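Local coordinates for adenosine kinase (Sinorhizobium meliloti, PDB 3UBO), which probably transfers the gamma-phosphate of ATP to adenosine, as a pfkB-family kinase that binds adenosine and ADP, at residues A[204-209]-A[223-228]; A[192-195]-A[201-204]; A[70-75]-A[316-321]; A[7-12]-A[146-151]; A[43-48]-A[114-119]. All coordinates share one frame; numbering follows the deposited sequence.

Interaction 1: residues A[204-209]-A[223-228]; sequences ELMRSG and ALYETE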
# COMPACT_ATOMS: atom_id res chain seq x y z
N GLU A 204 30.28 13.07 19.36
CA GLU A 204 30.53 14.47 19.62
C GLU A 204 29.22 15.25 19.55
O GLU A 204 29.00 16.27 20.23
CB GLU A 204 31.52 15.02 18.57
CG GLU A 204 31.49 16.54 18.35
CD GLU A 204 31.99 17.33 19.56
OE1 GLU A 204 32.74 16.76 20.40
OE2 GLU A 204 31.61 18.53 19.63
N LEU A 205 28.35 14.79 18.69
CA LEU A 205 27.07 15.40 18.59
C LEU A 205 26.27 15.12 19.89
O LEU A 205 25.44 15.92 20.29
CB LEU A 205 26.41 14.94 17.30
CG LEU A 205 24.93 15.03 17.04
CD1 LEU A 205 24.62 16.26 16.20
CD2 LEU A 205 24.55 13.73 16.32
N MSE A 206 26.57 14.02 20.59
CA MSE A 206 26.00 13.77 21.92
C MSE A 206 26.77 14.53 23.00
O MSE A 206 26.21 15.31 23.78
CB MSE A 206 26.05 12.29 22.30
CG MSE A 206 25.14 11.39 21.51
SE MSE A 206 25.65 9.42 21.69
CE MSE A 206 24.88 8.91 23.44
N ARG A 207 28.07 14.29 23.07
CA ARG A 207 28.89 14.92 24.10
C ARG A 207 28.73 16.44 24.15
O ARG A 207 28.57 16.98 25.22
CB ARG A 207 30.34 14.45 23.96
CG ARG A 207 30.36 12.94 24.12
CD ARG A 207 31.69 12.41 23.79
NE ARG A 207 31.81 11.01 24.17
CZ ARG A 207 32.70 10.21 23.63
NH1 ARG A 207 33.53 10.71 22.69
NH2 ARG A 207 32.76 8.93 24.01
N SER A 208 28.71 17.10 23.02
CA SER A 208 28.38 18.53 23.00
C SER A 208 26.97 18.87 23.57
O SER A 208 26.56 20.07 23.58
CB SER A 208 28.50 19.07 21.58
OG SER A 208 27.74 18.29 20.69
N GLY A 209 26.25 17.83 24.02
CA GLY A 209 24.93 17.97 24.61
C GLY A 209 24.00 18.66 23.64
O GLY A 209 22.94 19.20 24.03
N ALA A 223 27.85 -1.01 18.53
CA ALA A 223 28.71 -0.70 17.40
C ALA A 223 29.14 0.72 17.49
O ALA A 223 30.08 1.14 16.83
CB ALA A 223 27.95 -0.89 16.11
N LEU A 224 28.39 1.47 18.28
CA LEU A 224 28.69 2.85 18.56
C LEU A 224 29.89 2.94 19.49
O LEU A 224 30.63 3.91 19.43
CB LEU A 224 27.47 3.51 19.17
CG LEU A 224 27.55 4.90 19.79
CD1 LEU A 224 27.77 5.98 18.70
CD2 LEU A 224 26.30 5.18 20.62
N TYR A 225 30.13 1.92 20.30
CA TYR A 225 31.32 1.84 21.16
C TYR A 225 32.17 0.63 20.77
O TYR A 225 32.74 -0.04 21.65
CB TYR A 225 30.94 1.79 22.68
CG TYR A 225 30.07 2.98 23.10
CD1 TYR A 225 30.59 4.27 23.13
CD2 TYR A 225 28.72 2.82 23.43
CE1 TYR A 225 29.82 5.37 23.49
CE2 TYR A 225 27.93 3.92 23.79
CZ TYR A 225 28.49 5.19 23.81
OH TYR A 225 27.73 6.30 24.14
N GLU A 226 32.24 0.34 19.46
CA GLU A 226 32.99 -0.80 18.95
C GLU A 226 33.17 -1.88 20.02
O GLU A 226 34.28 -2.02 20.55
CB GLU A 226 34.37 -0.36 18.44
N THR A 227 32.11 -2.63 20.36
CA THR A 227 32.19 -3.71 21.36
C THR A 227 31.09 -4.81 21.31
O THR A 227 29.92 -4.56 20.95
CB THR A 227 32.29 -3.16 22.84
OG1 THR A 227 32.26 -4.25 23.78
CG2 THR A 227 31.12 -2.24 23.15
N GLU A 228 31.47 -6.02 21.68
CA GLU A 228 30.52 -7.09 21.83
C GLU A 228 29.96 -7.13 23.28
O GLU A 228 28.98 -7.83 23.53
CB GLU A 228 31.13 -8.43 21.37
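Selenomethionine M206 and Y225 reach for each other from opposite directions, so that the end of one helix meets the turn closing the next in a helix-strand-helix unit of the α/β kinase core. M206 sits in the last turn of helix 199-207, and Y225 just follows helix 218-224; strand 213-217 of the large parallel sheet runs between these helices in sequence.

The M206 chain leaves with CG anti to the carbonyl carbon (chi1 -69°) and folds over at its last torsion (chi3 80°), which sets the terminal methyl CE 3.9 Å from the phenol oxygen Y225 OH. CE is a methyl, so this is a van der Waals contact; the hydroxyl itself hydrogen-bonds D240 of helix 230-240. The same carboxylate oxygen of D240 receives a salt bridge from R207, the neighbour of M206, so one acidic group ties both segments to a third helix.

L224 adds a second, looser point of contact, with its CD2 4.4 Å from M206 SE. Its backbone directs the side chain toward the other helix, over a face of the Y225 ring. The selenium and methyl of M206 therefore meet an aliphatic branch and a phenol oxygen respectively. Beyond them, L237 packs against both M206 and Y225, and L203 lies against L224 and Y225, adding apolar packing round the polar D240 site. Within the second segment the two neighbours are layered: L224 CG stands 4.1 Å above the Y225 ring plane, over the ring centre.

Interaction 2: residues A[192-195]-A[201-204]; sequences SFCV and EFLE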
# COMPACT_ATOMS: atom_id res chain seq x y z
N SER A 192 22.89 0.09 11.81
CA SER A 192 24.20 -0.16 12.34
C SER A 192 25.31 0.15 11.35
O SER A 192 26.47 0.06 11.71
CB SER A 192 24.34 -1.58 12.89
OG SER A 192 24.64 -2.48 11.86
N PHE A 193 25.02 0.52 10.12
CA PHE A 193 26.14 0.89 9.24
C PHE A 193 26.31 2.37 9.21
O PHE A 193 27.40 2.85 9.03
CB PHE A 193 26.01 0.34 7.81
CG PHE A 193 26.25 -1.15 7.73
CD1 PHE A 193 27.51 -1.65 7.42
CD2 PHE A 193 25.19 -2.06 8.01
CE1 PHE A 193 27.74 -3.06 7.39
CE2 PHE A 193 25.41 -3.48 7.98
CZ PHE A 193 26.69 -3.97 7.66
N CYS A 194 25.19 3.08 9.34
CA CYS A 194 25.15 4.51 9.56
C CYS A 194 26.07 4.71 10.73
O CYS A 194 27.06 5.44 10.63
CB CYS A 194 23.75 4.94 9.94
SG CYS A 194 23.31 6.62 9.52
N VAL A 195 25.80 4.00 11.83
CA VAL A 195 26.71 4.03 12.98
C VAL A 195 28.23 3.92 12.66
O VAL A 195 28.98 4.82 13.03
CB VAL A 195 26.21 3.15 14.19
CG1 VAL A 195 27.27 3.04 15.28
CG2 VAL A 195 24.89 3.72 14.76
N GLU A 201 31.02 11.63 14.33
CA GLU A 201 30.04 12.73 14.21
C GLU A 201 28.91 12.59 15.21
O GLU A 201 28.43 13.59 15.76
CB GLU A 201 29.43 12.88 12.80
CG GLU A 201 30.31 13.60 11.78
CD GLU A 201 31.06 12.62 10.87
OE1 GLU A 201 31.37 11.49 11.33
OE2 GLU A 201 31.34 13.01 9.71
N PHE A 202 28.50 11.34 15.44
CA PHE A 202 27.38 10.99 16.30
C PHE A 202 27.73 11.28 17.78
O PHE A 202 27.08 12.13 18.40
CB PHE A 202 26.92 9.51 16.03
CG PHE A 202 25.98 9.33 14.81
CD1 PHE A 202 25.74 10.39 13.91
CD2 PHE A 202 25.38 8.09 14.55
CE1 PHE A 202 24.87 10.18 12.80
CE2 PHE A 202 24.52 7.87 13.44
CZ PHE A 202 24.25 8.89 12.58
N LEU A 203 28.76 10.60 18.33
CA LEU A 203 29.31 10.87 19.69
C LEU A 203 29.49 12.36 20.12
O LEU A 203 28.93 12.83 21.12
CB LEU A 203 30.66 10.14 19.85
CG LEU A 203 30.60 8.62 19.90
CD1 LEU A 203 31.96 8.04 19.89
CD2 LEU A 203 29.90 8.20 21.17
N GLU A 204 30.28 13.07 19.36
CA GLU A 204 30.53 14.47 19.62
C GLU A 204 29.22 15.25 19.55
O GLU A 204 29.00 16.27 20.23
CB GLU A 204 31.52 15.02 18.57
CG GLU A 204 31.49 16.54 18.35
CD GLU A 204 31.99 17.33 19.56
OE1 GLU A 204 32.74 16.76 20.40
OE2 GLU A 204 31.61 18.53 19.63
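The F202 side chain carries the whole contact between segments 192-195 and 201-204, which lie on helices 192-197 and 199-207, two helices that follow one another with only a short break in the chain. It is directed toward the first helix and meets two residues there, C194 and V195, all three being buried.

The first interaction is of the sulfur-aromatic kind. C194 SG approaches the far end of the ring, 3.9 Å from F202 CZ, and lies 5.2 Å from the centroid of the F202 ring. The line to the sulfur stands 72° off the ring normal. C194 presents its sulfur by turning SG anti to the backbone N (chi1 -153°).

The second is plainly apolar. V195 sends its methyl CG2 to the edge of the ring, near the ring plane, at 4.4 Å from F202 CE2. Here the backbones are at their nearest, with 7.7 Å between V195 CA and F202 CA. No hydrogen bond joins the segments, which meet through dispersion between sulfur, methyl and ring.

A ring-ring contact comes from outside: W162 meets F202 edge-to-face, and the phenylalanine is thus gripped by more than its helical partners. The C194 side chain is about 7 Å from bound adenosine, which places the cluster close to the nucleoside site. Around it, helix 192-197 follows strand 184-188 of the parallel sheet, while helix 218-224 lays A223 and L224 against V195, and L224 also against L203 of helix 199-207.

Interaction 3: residues A[70-75]-A[316-321]; sequences VASLGG and PRPLVS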
# COMPACT_ATOMS: atom_id res chain seq x y z
N VAL A 70 3.38 9.32 16.85
CA VAL A 70 2.92 10.28 17.83
C VAL A 70 1.51 10.82 17.53
O VAL A 70 0.59 10.59 18.31
CB VAL A 70 3.91 11.45 18.03
CG1 VAL A 70 3.27 12.44 18.91
CG2 VAL A 70 5.24 10.96 18.60
N ALA A 71 1.32 11.54 16.42
CA ALA A 71 -0.06 11.87 15.99
C ALA A 71 -1.10 10.72 16.20
O ALA A 71 -2.17 10.95 16.71
CB ALA A 71 -0.11 12.39 14.56
N SER A 72 -0.78 9.50 15.79
CA SER A 72 -1.70 8.36 15.96
C SER A 72 -1.95 8.06 17.44
O SER A 72 -3.09 7.91 17.83
CB SER A 72 -1.23 7.10 15.18
OG SER A 72 -2.14 6.77 14.13
N LEU A 73 -0.88 7.95 18.24
CA LEU A 73 -1.01 7.77 19.68
C LEU A 73 -1.87 8.82 20.41
O LEU A 73 -2.30 8.61 21.54
CB LEU A 73 0.34 7.65 20.32
CG LEU A 73 1.02 6.39 19.90
CD1 LEU A 73 2.41 6.28 20.49
CD2 LEU A 73 0.16 5.21 20.43
N GLY A 74 -2.17 9.92 19.75
CA GLY A 74 -2.92 10.99 20.37
C GLY A 74 -2.21 12.33 20.43
O GLY A 74 -2.88 13.35 20.42
N GLY A 75 -0.86 12.32 20.45
CA GLY A 75 -0.01 13.51 20.51
C GLY A 75 -0.09 14.53 19.36
O GLY A 75 -0.82 14.33 18.36
N PRO A 316 5.08 0.41 7.30
CA PRO A 316 5.69 0.98 8.51
C PRO A 316 4.75 1.94 9.31
O PRO A 316 5.18 2.34 10.39
CB PRO A 316 6.83 1.78 7.92
CG PRO A 316 6.10 2.51 6.73
CD PRO A 316 5.11 1.39 6.20
N ARG A 317 3.53 2.26 8.83
CA ARG A 317 2.67 3.23 9.52
C ARG A 317 1.24 2.74 9.79
O ARG A 317 0.56 2.26 8.89
CB ARG A 317 2.56 4.59 8.73
CG ARG A 317 3.80 5.49 8.73
CD ARG A 317 3.51 6.77 7.94
NE ARG A 317 4.74 7.51 7.58
CZ ARG A 317 4.72 8.63 6.85
NH1 ARG A 317 3.53 9.11 6.45
NH2 ARG A 317 5.88 9.29 6.53
N PRO A 318 0.75 2.93 11.03
CA PRO A 318 -0.66 2.64 11.40
C PRO A 318 -1.56 3.42 10.50
O PRO A 318 -1.31 4.57 10.37
CB PRO A 318 -0.78 3.25 12.80
CG PRO A 318 0.46 4.26 12.85
CD PRO A 318 1.53 3.50 12.14
N LEU A 319 -2.56 2.86 9.87
CA LEU A 319 -3.37 3.63 8.92
C LEU A 319 -4.67 4.14 9.56
O LEU A 319 -5.58 4.68 8.88
CB LEU A 319 -3.70 2.75 7.71
CG LEU A 319 -2.45 2.07 7.10
CD1 LEU A 319 -2.87 1.01 6.02
CD2 LEU A 319 -1.40 3.11 6.56
N VAL A 320 -4.75 3.93 10.88
CA VAL A 320 -5.85 4.42 11.70
C VAL A 320 -5.24 4.76 13.07
O VAL A 320 -4.23 4.12 13.49
CB VAL A 320 -7.01 3.39 11.83
CG1 VAL A 320 -7.68 3.11 10.45
CG2 VAL A 320 -6.49 2.14 12.51
N SER A 321 -5.83 5.78 13.72
CA SER A 321 -5.47 6.18 15.08
C SER A 321 -5.16 4.98 16.05
O SER A 321 -6.08 4.21 16.43
CB SER A 321 -6.63 7.00 15.63
OG SER A 321 -6.57 7.05 17.05
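The puckered pyrrolidine ring of P318 turns its CG to the S72 side chain, 3.8 Å from S72 OG and 4.0 Å from S72 CB. The flat group beside it in sequence, the guanidinium of R317, makes a cation-pi contact with F92, and its NE and NH2 are hydrogen-bonded to N65 and G60.

S72 lies in the last turn of helix 62-73, which ends in a Schellman motif. There G74 takes a positive phi (120°), and G74 N bonds back to A71 O at 3.2 Å, with a weak bond from G75 N to V70 O.

Between the segments the polar link is slight. S72 OG is 3.4 Å from V320 O, a weak hydrogen bond whose single proton also has within reach OE1 of Q99, a residue that donates through NE2 to P318 O. The same hydroxyl oxygen, S72 OG, packs 3.5 Å from S321 CA.

The loop thus joins the nucleoside site, where P316 touches adenosine, to the dimer side, where V320 packs on R21 of the second subunit. S321 is the N-cap of helix 322-336, and S321 OG, anti to its own N (chi1 160°), hydrogen-bonds T324 N.

Interaction 4: residues A[7-12]-A[146-151]; sequences DVLTIG and DDVVAQ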
# COMPACT_ATOMS: atom_id res chain seq x y z
N ASP A 7 4.22 18.41 20.80
CA ASP A 7 4.94 17.46 21.64
C ASP A 7 6.15 17.00 20.90
O ASP A 7 7.24 17.11 21.41
CB ASP A 7 4.02 16.30 22.05
CG ASP A 7 2.74 16.82 22.65
OD1 ASP A 7 2.92 17.43 23.73
OD2 ASP A 7 1.64 16.75 22.01
N VAL A 8 5.96 16.52 19.68
CA VAL A 8 7.13 16.12 18.88
C VAL A 8 7.27 16.63 17.46
O VAL A 8 6.31 16.57 16.61
CB VAL A 8 7.34 14.61 18.77
CG1 VAL A 8 8.82 14.36 18.47
CG2 VAL A 8 6.86 13.88 20.07
N LEU A 9 8.49 17.11 17.22
CA LEU A 9 8.95 17.44 15.89
C LEU A 9 10.01 16.43 15.37
O LEU A 9 11.04 16.13 16.04
CB LEU A 9 9.47 18.86 15.86
CG LEU A 9 10.24 19.40 14.63
CD1 LEU A 9 9.29 19.62 13.44
CD2 LEU A 9 10.95 20.71 14.98
N THR A 10 9.75 15.90 14.18
CA THR A 10 10.76 15.04 13.57
C THR A 10 11.33 15.60 12.27
O THR A 10 10.61 16.25 11.48
CB THR A 10 10.35 13.53 13.45
OG1 THR A 10 9.52 13.35 12.28
CG2 THR A 10 9.61 13.07 14.70
N ILE A 11 12.63 15.35 12.12
CA ILE A 11 13.40 15.72 10.94
C ILE A 11 14.15 14.49 10.43
O ILE A 11 14.86 13.80 11.20
CB ILE A 11 14.39 16.90 11.20
CG1 ILE A 11 13.65 18.14 11.70
CG2 ILE A 11 15.19 17.28 9.91
CD1 ILE A 11 14.46 19.42 11.51
N GLY A 12 13.93 14.20 9.15
CA GLY A 12 14.41 12.96 8.55
C GLY A 12 14.20 12.92 7.03
O GLY A 12 13.45 13.73 6.47
N ASP A 146 11.09 27.93 11.94
CA ASP A 146 11.79 28.48 13.09
C ASP A 146 10.92 28.42 14.37
O ASP A 146 11.32 27.91 15.47
CB ASP A 146 12.08 29.95 12.69
CG ASP A 146 13.21 30.53 13.46
OD1 ASP A 146 13.42 29.99 14.58
OD2 ASP A 146 13.90 31.48 12.98
N ASP A 147 9.73 28.99 14.17
CA ASP A 147 8.68 29.10 15.16
C ASP A 147 8.37 27.70 15.61
O ASP A 147 8.35 27.39 16.83
CB ASP A 147 7.43 29.82 14.56
CG ASP A 147 7.02 29.29 13.17
OD1 ASP A 147 7.91 29.09 12.34
OD2 ASP A 147 5.80 29.06 12.91
N VAL A 148 8.17 26.83 14.62
CA VAL A 148 7.90 25.40 14.84
C VAL A 148 8.96 24.68 15.71
O VAL A 148 8.57 24.10 16.69
CB VAL A 148 7.49 24.71 13.50
CG1 VAL A 148 7.07 23.22 13.67
CG2 VAL A 148 6.33 25.55 12.84
N VAL A 149 10.26 24.74 15.44
CA VAL A 149 11.21 24.13 16.39
C VAL A 149 11.01 24.62 17.82
O VAL A 149 10.99 23.80 18.75
CB VAL A 149 12.65 24.34 15.99
CG1 VAL A 149 13.66 23.50 16.84
CG2 VAL A 149 12.77 24.11 14.51
N ALA A 150 10.82 25.93 18.00
CA ALA A 150 10.63 26.54 19.33
C ALA A 150 9.36 26.06 20.09
O ALA A 150 9.36 25.89 21.32
CB ALA A 150 10.65 28.09 19.19
N GLN A 151 8.29 25.84 19.35
CA GLN A 151 7.02 25.40 19.93
C GLN A 151 6.89 23.88 20.23
O GLN A 151 5.79 23.37 20.64
CB GLN A 151 5.90 25.82 18.99
CG GLN A 151 6.01 27.27 18.54
CD GLN A 151 4.99 27.61 17.46
OE1 GLN A 151 5.08 27.11 16.31
NE2 GLN A 151 3.99 28.45 17.83
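L9 lays its two methyls against neighbouring residues of helix 146-150. CD2 is the closer, 3.7 Å from V149 CA and 3.9 Å from V149 CG2, so it rests on the helix backbone as well as on the side chain. The other branch, L9 CD1, comes to 4.2 Å from V148 CG1. The L9 and V149 side chains meet at a slant; with the L9 CG anti to the backbone N (chi1 170°), the fork spans both valines. The contact is entirely apolar.

In the next shell, L9 is flanked by A78 and F80 of strand 77-80 and by S152 and T155 of strand 152-158, while V149 packs further onto I177 and A178 of helix 168-179. Backbone hydrogen bonds fix the strand itself: L9 pairs with V154 and Y156 on one neighbour, V8 with R76 and A78 on the other. At the corner the chain turns at D7, a salt bridge joins D7 to R76.

Strand 6-11 lies inside the seven-stranded parallel sheet, and the short helix 146-150 packs on one face of it before the chain enters strand 152-158, the adjacent strand. Such a helix-covered parallel sheet is the α/β core of the pfkB (ribokinase-like) kinase fold.

Interaction 5: residues A[43-48]-A[114-119]; sequences DRAELL and TARSMI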
# COMPACT_ATOMS: atom_id res chain seq x y z
N ASP A 43 20.06 4.49 -10.77
CA ASP A 43 20.21 3.41 -11.73
C ASP A 43 20.01 2.07 -11.05
O ASP A 43 19.32 1.17 -11.58
CB ASP A 43 21.60 3.50 -12.39
CG ASP A 43 21.75 4.75 -13.19
OD1 ASP A 43 21.00 4.91 -14.18
OD2 ASP A 43 22.58 5.60 -12.79
N ARG A 44 20.61 1.96 -9.86
CA ARG A 44 20.36 0.82 -8.96
C ARG A 44 18.91 0.82 -8.46
O ARG A 44 18.35 -0.22 -8.27
CB ARG A 44 21.38 0.82 -7.83
CG ARG A 44 21.25 -0.29 -6.94
CD ARG A 44 22.52 -0.96 -6.68
NE ARG A 44 22.28 -2.40 -6.63
CZ ARG A 44 22.24 -3.13 -5.52
NH1 ARG A 44 22.36 -2.56 -4.31
NH2 ARG A 44 22.03 -4.43 -5.59
N ALA A 45 18.25 1.95 -8.32
CA ALA A 45 16.85 1.86 -7.89
C ALA A 45 16.02 1.29 -9.04
O ALA A 45 15.13 0.45 -8.82
CB ALA A 45 16.27 3.21 -7.43
N GLU A 46 16.29 1.77 -10.24
CA GLU A 46 15.65 1.21 -11.41
C GLU A 46 16.00 -0.33 -11.63
O GLU A 46 15.11 -1.17 -11.86
CB GLU A 46 15.97 2.05 -12.63
CG GLU A 46 15.67 1.28 -13.91
CD GLU A 46 15.35 2.19 -15.16
OE1 GLU A 46 16.06 3.20 -15.37
OE2 GLU A 46 14.41 1.86 -15.96
N LEU A 47 17.26 -0.70 -11.49
CA LEU A 47 17.61 -2.08 -11.70
C LEU A 47 16.93 -3.00 -10.67
O LEU A 47 16.36 -4.02 -11.04
CB LEU A 47 19.14 -2.26 -11.72
CG LEU A 47 19.60 -3.71 -11.99
CD1 LEU A 47 21.02 -3.80 -12.39
CD2 LEU A 47 19.46 -4.60 -10.79
N LEU A 48 17.05 -2.67 -9.37
CA LEU A 48 16.41 -3.42 -8.28
C LEU A 48 14.92 -3.50 -8.49
O LEU A 48 14.35 -4.54 -8.30
CB LEU A 48 16.73 -2.84 -6.90
CG LEU A 48 17.81 -3.55 -6.09
CD1 LEU A 48 18.62 -4.55 -6.91
CD2 LEU A 48 18.69 -2.59 -5.37
N THR A 114 11.26 12.57 -5.67
CA THR A 114 11.06 12.17 -4.30
C THR A 114 11.83 10.89 -3.95
O THR A 114 11.85 9.91 -4.69
CB THR A 114 9.56 12.08 -4.07
OG1 THR A 114 9.00 13.40 -4.17
CG2 THR A 114 9.19 11.45 -2.76
N ALA A 115 12.51 10.90 -2.82
CA ALA A 115 13.30 9.74 -2.45
C ALA A 115 12.45 8.48 -2.33
O ALA A 115 11.28 8.59 -2.04
CB ALA A 115 13.95 9.97 -1.15
N ARG A 116 13.04 7.32 -2.57
CA ARG A 116 12.29 6.07 -2.50
C ARG A 116 13.18 4.94 -2.01
O ARG A 116 14.40 4.97 -2.18
CB ARG A 116 11.71 5.72 -3.88
CG ARG A 116 12.73 5.15 -4.85
CD ARG A 116 12.05 4.44 -6.01
NE ARG A 116 12.60 4.83 -7.30
CZ ARG A 116 12.62 6.08 -7.75
NH1 ARG A 116 12.12 7.07 -7.02
NH2 ARG A 116 13.15 6.35 -8.94
N SER A 117 12.57 3.94 -1.38
CA SER A 117 13.34 2.83 -0.86
C SER A 117 12.72 1.50 -1.25
O SER A 117 11.49 1.28 -1.12
CB SER A 117 13.50 2.98 0.64
OG SER A 117 14.27 1.94 1.20
N MSE A 118 13.59 0.64 -1.79
CA MSE A 118 13.20 -0.69 -2.29
C MSE A 118 13.32 -1.58 -1.12
O MSE A 118 14.43 -1.94 -0.75
CB MSE A 118 14.21 -1.25 -3.31
CG MSE A 118 14.33 -0.65 -4.72
SE MSE A 118 12.79 0.33 -5.51
CE MSE A 118 11.48 -0.87 -4.73
N ILE A 119 12.19 -1.94 -0.53
CA ILE A 119 12.22 -2.74 0.69
C ILE A 119 11.79 -4.19 0.47
O ILE A 119 10.62 -4.46 0.18
CB ILE A 119 11.39 -2.09 1.84
CG1 ILE A 119 11.91 -0.68 2.16
CG2 ILE A 119 11.34 -3.01 3.07
CD1 ILE A 119 11.19 0.08 3.30
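R116 and selenomethionine M118 reach A45 and L48 through bent chains. R116 places CG between its backbone N and carbonyl carbon (chi1 77°) and bends again at chi3, which brings NE beside the helix. In M118, CG stands anti to the carbonyl carbon (chi1 -71°), which sets it against L48 of helix 42-50, and the bend at chi2 turns SE to A45 O.

The A45 methyl CB lies 4.0 Å from R116 NE. The carbonyl of the same alanine, A45 O, faces M118 SE at 4.1 Å, and one turn on, L48 CB touches M118 CG at 3.9 Å. The backbones are nearest at A45, consistent with its small side chain, 7.2 Å from A45 CA to M118 CA. The segment axes pass 9.3 Å apart at an angle of 38°. On the helix itself, L48 CD2 sits 3.6 Å above the plane of the R44 guanidinium, over its centre.

R116 and M118 alternate with S117 along strand 116-121, part of the smaller mixed sheet. The helix therefore packs on one face of the strand here, while S117 is turned away from it and touches adenosine. I18 of the adjoining strand packs on both R116 and M118.

With no hydrogen bond between the segments, helix and strand are held mainly by van der Waals contact: methyl, methylene and selenium do the joining, and the arginine contributes its contact with a methyl without any charge pairing across the interface.

Overall arrangement
Interactions 1 and 2 form one patch: both use helix 199-207, share E204 and touch through V195 with L224 and L203 with Y225. Interaction 4 puts a helix on a strand of the parallel sheet, about 24 Å from interaction 1 between centres, and touches interaction 3 where V70 meets V8. Interaction 5 stands apart on the smaller mixed sheet. Four are buried and have no hydrogen bond across; 2 and 4 are apolar, while 1 and 5 also bring a polar atom against a methyl or selenium. Interaction 3, partly buried and reaching the second subunit, is the one with a hydrogen bond between its segments, a weak one whose proton Q99 may also take.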